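Local coordinates for microcin B17-processing protein McbD (Escherichia coli str. K-12 substr. MG1655, PDB 6GRH), which is needed to process the inactive microcin B17 precursor peptide into the active antibiotic and belongs to the YcaO family, at residues T193-I198 against S250-L255. The protein carries 1 engineered substitution. Residues are numbered along the deposited sequence; the frame is centred on the assembly and turned at random.
Sequences TGINHI and SLKKAL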
ATOM      1  N   THR E 193     -23.752  35.869   7.828  1.00 46.17           N
ATOM      2  CA  THR E 193     -22.381  36.088   8.301  1.00 45.32           C
ATOM      3  C   THR E 193     -21.301  36.001   7.215  1.00 46.61           C
ATOM      4  O   THR E 193     -20.193  36.475   7.436  1.00 48.34           O
ATOM      5  CB  THR E 193     -21.993  35.121   9.443  1.00 44.16           C
ATOM      6  OG1 THR E 193     -21.787  33.783   8.937  1.00 42.59           O
ATOM      7  CG2 THR E 193     -23.048  35.131  10.569  1.00 43.42           C
ATOM      8  N   GLY E 194     -21.585  35.361   6.078  1.00 46.83           N
ATOM      9  CA  GLY E 194     -20.541  35.043   5.095  1.00 46.75           C
ATOM     10  C   GLY E 194     -19.678  33.831   5.421  1.00 46.18           C
ATOM     11  O   GLY E 194     -18.919  33.372   4.574  1.00 47.32           O
ATOM     12  N   ILE E 195     -19.789  33.272   6.624  1.00 45.43           N
ATOM     13  CA  ILE E 195     -18.996  32.112   6.986  1.00 44.53           C
ATOM     14  C   ILE E 195     -19.868  30.887   6.714  1.00 44.29           C
ATOM     15  O   ILE E 195     -20.926  30.733   7.339  1.00 43.80           O
ATOM     16  CB  ILE E 195     -18.543  32.182   8.446  1.00 44.58           C
ATOM     17  CG1 ILE E 195     -17.721  33.470   8.675  1.00 45.11           C
ATOM     18  CG2 ILE E 195     -17.752  30.923   8.797  1.00 44.07           C
ATOM     19  CD1 ILE E 195     -17.217  33.660  10.088  1.00 44.97           C
ATOM     20  N   ASN E 196     -19.427  30.035   5.783  1.00 43.56           N
ATOM     21  CA  ASN E 196     -20.269  28.974   5.226  1.00 43.93           C
ATOM     22  C   ASN E 196     -20.895  28.053   6.292  1.00 40.92           C
ATOM     23  O   ASN E 196     -22.094  27.795   6.230  1.00 40.11           O
ATOM     24  CB  ASN E 196     -19.510  28.126   4.174  1.00 46.28           C
ATOM     25  CG  ASN E 196     -19.530  28.759   2.787  1.00 48.86           C
ATOM     26  OD1 ASN E 196     -19.892  29.922   2.620  1.00 51.34           O
ATOM     27  ND2 ASN E 196     -19.168  27.983   1.783  1.00 51.90           N
ATOM     28  N   HIS E 197     -20.123  27.615   7.272  1.00 39.21           N
ATOM     29  CA  HIS E 197     -20.672  26.671   8.256  1.00 38.96           C
ATOM     30  C   HIS E 197     -21.657  27.317   9.231  1.00 38.32           C
ATOM     31  O   HIS E 197     -22.564  26.643   9.710  1.00 36.79           O
ATOM     32  CB  HIS E 197     -19.606  25.815   8.952  1.00 39.69           C
ATOM     33  CG  HIS E 197     -18.729  26.547   9.925  1.00 41.52           C
ATOM     34  ND1 HIS E 197     -17.626  27.283   9.534  1.00 43.93           N
ATOM     35  CD2 HIS E 197     -18.759  26.609  11.277  1.00 41.42           C
ATOM     36  CE1 HIS E 197     -17.027  27.775  10.607  1.00 43.60           C
ATOM     37  NE2 HIS E 197     -17.698  27.386  11.677  1.00 41.92           N
ATOM     38  N   ILE E 198     -21.536  28.632   9.435  1.00 37.62           N
ATOM     39  CA  ILE E 198     -22.433  29.355  10.335  1.00 37.65           C
ATOM     40  C   ILE E 198     -23.767  29.561   9.633  1.00 38.02           C
ATOM     41  O   ILE E 198     -24.829  29.300  10.200  1.00 37.08           O
ATOM     42  CB  ILE E 198     -21.813  30.704  10.774  1.00 38.07           C
ATOM     43  CG1 ILE E 198     -20.453  30.471  11.443  1.00 37.50           C
ATOM     44  CG2 ILE E 198     -22.757  31.484  11.686  1.00 38.31           C
ATOM     45  CD1 ILE E 198     -20.467  29.526  12.628  1.00 37.16           C
ATOM     46  N   SER E 250     -14.894  40.619  19.390  1.00 39.86           N
ATOM     47  CA  SER E 250     -15.603  40.820  18.136  1.00 39.91           C
ATOM     48  C   SER E 250     -17.040  40.315  18.251  1.00 38.36           C
ATOM     49  O   SER E 250     -17.264  39.175  18.638  1.00 36.58           O
ATOM     50  CB  SER E 250     -14.873  40.054  17.005  1.00 40.16           C
ATOM     51  OG  SER E 250     -15.685  39.862  15.852  1.00 41.20           O
ATOM     52  N   LEU E 251     -17.995  41.141  17.867  1.00 38.65           N
ATOM     53  CA  LEU E 251     -19.401  40.752  17.804  1.00 38.91           C
ATOM     54  C   LEU E 251     -19.602  39.594  16.842  1.00 39.00           C
ATOM     55  O   LEU E 251     -20.280  38.605  17.178  1.00 37.75           O
ATOM     56  CB  LEU E 251     -20.267  41.934  17.399  1.00 39.69           C
ATOM     57  CG  LEU E 251     -21.757  41.687  17.149  1.00 39.87           C
ATOM     58  CD1 LEU E 251     -22.422  40.978  18.322  1.00 39.15           C
ATOM     59  CD2 LEU E 251     -22.438  43.016  16.839  1.00 41.08           C
ATOM     60  N   LYS E 252     -18.987  39.689  15.661  1.00 39.44           N
ATOM     61  CA  LYS E 252     -19.088  38.607  14.681  1.00 40.17           C
ATOM     62  C   LYS E 252     -18.563  37.267  15.226  1.00 38.62           C
ATOM     63  O   LYS E 252     -19.225  36.246  15.076  1.00 37.72           O
ATOM     64  CB  LYS E 252     -18.356  38.970  13.396  1.00 42.35           C
ATOM     65  CG  LYS E 252     -18.347  37.854  12.372  1.00 43.57           C
ATOM     66  CD  LYS E 252     -17.441  38.212  11.205  1.00 45.55           C
ATOM     67  CE  LYS E 252     -18.228  38.819  10.081  1.00 48.03           C
ATOM     68  NZ  LYS E 252     -18.916  37.745   9.313  1.00 48.95           N
ATOM     69  N   LYS E 253     -17.375  37.296  15.838  1.00 37.95           N
ATOM     70  CA  LYS E 253     -16.765  36.129  16.418  1.00 37.44           C
ATOM     71  C   LYS E 253     -17.667  35.544  17.490  1.00 35.42           C
ATOM     72  O   LYS E 253     -17.881  34.347  17.512  1.00 33.18           O
ATOM     73  CB  LYS E 253     -15.388  36.459  17.004  1.00 39.67           C
ATOM     74  CG  LYS E 253     -14.736  35.276  17.692  1.00 41.50           C
ATOM     75  CD  LYS E 253     -13.213  35.320  17.733  1.00 44.05           C
ATOM     76  CE  LYS E 253     -12.698  34.090  18.497  1.00 45.30           C
ATOM     77  NZ  LYS E 253     -11.208  33.947  18.457  1.00 46.79           N
ATOM     78  N   ALA E 254     -18.210  36.393  18.370  1.00 33.92           N
ATOM     79  CA  ALA E 254     -19.090  35.900  19.437  1.00 33.14           C
ATOM     80  C   ALA E 254     -20.330  35.236  18.841  1.00 32.46           C
ATOM     81  O   ALA E 254     -20.724  34.151  19.273  1.00 31.43           O
ATOM     82  CB  ALA E 254     -19.478  37.025  20.390  1.00 33.85           C
ATOM     83  N   LEU E 255     -20.914  35.856  17.820  1.00 33.17           N
ATOM     84  CA  LEU E 255     -22.109  35.296  17.179  1.00 34.13           C
ATOM     85  C   LEU E 255     -21.792  33.952  16.532  1.00 33.94           C
ATOM     86  O   LEU E 255     -22.550  32.997  16.695  1.00 33.15           O
ATOM     87  CB  LEU E 255     -22.716  36.250  16.143  1.00 35.44           C
ATOM     88  CG  LEU E 255     -23.867  35.728  15.264  1.00 36.50           C
ATOM     89  CD1 LEU E 255     -24.912  34.995  16.092  1.00 36.92           C
ATOM     90  CD2 LEU E 255     -24.533  36.871  14.512  1.00 38.61           C
TER
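Thr193 and Lys252 meet with no ring or amide side chain between them; the flat group at the crossing is the Thr193 backbone carbonyl, approached from its oxygen end by the lysine ammonium. Lys252 NZ stands 2.6 Å from Thr193 O, well off the line of the C=O bond, an oblique approach. His197 makes no contact with 250-255; Ile198 CG1 lies over one face of its ring, 4.1 Å above the plane and displaced toward the rim, and the side chain also touches Val260 of helix 251-275.

Lys252 leaves its helix with CG anti to the backbone N (chi1 176°), then kinks at chi3 (-95°) and again at chi4, which swings NZ across to the turn before helix 196-208. Besides the oxygen, NZ passes 4.0 Å from Thr193 CB, and Ile195 CG1 flanks it more distantly, 4.5 Å from NZ.

Thr193 OG1 faces its own turn. It accepts from Ile195 N at 3.1 Å, and it also bonds Asp199 OD1, so two partners fix the hydroxyl's rotation; the other carboxylate oxygen of Asp199 bonds weakly to Gly194 N. At the second helix start, Ser250 OG accepts from Lys253 N at 3.1 Å, nearly straight, a capping bond, while Glu319 accepts from Leu251 N. Farther along, Ile195 and Ile198 rest on Cys256, and Leu255 reaches Thr228 of strand 224-231.

The contact thus joins the beginnings of helices 196-208 and 251-275, beside the mixed, mainly antiparallel sheet that includes strands 224-231 and 241-248, within the YcaO family region: the lysine side chain reaches from the first turn of helix 251-275 to an ST turn that runs from Thr193 to the N-cap residue Ile195, while Ser250 N-caps the other helix.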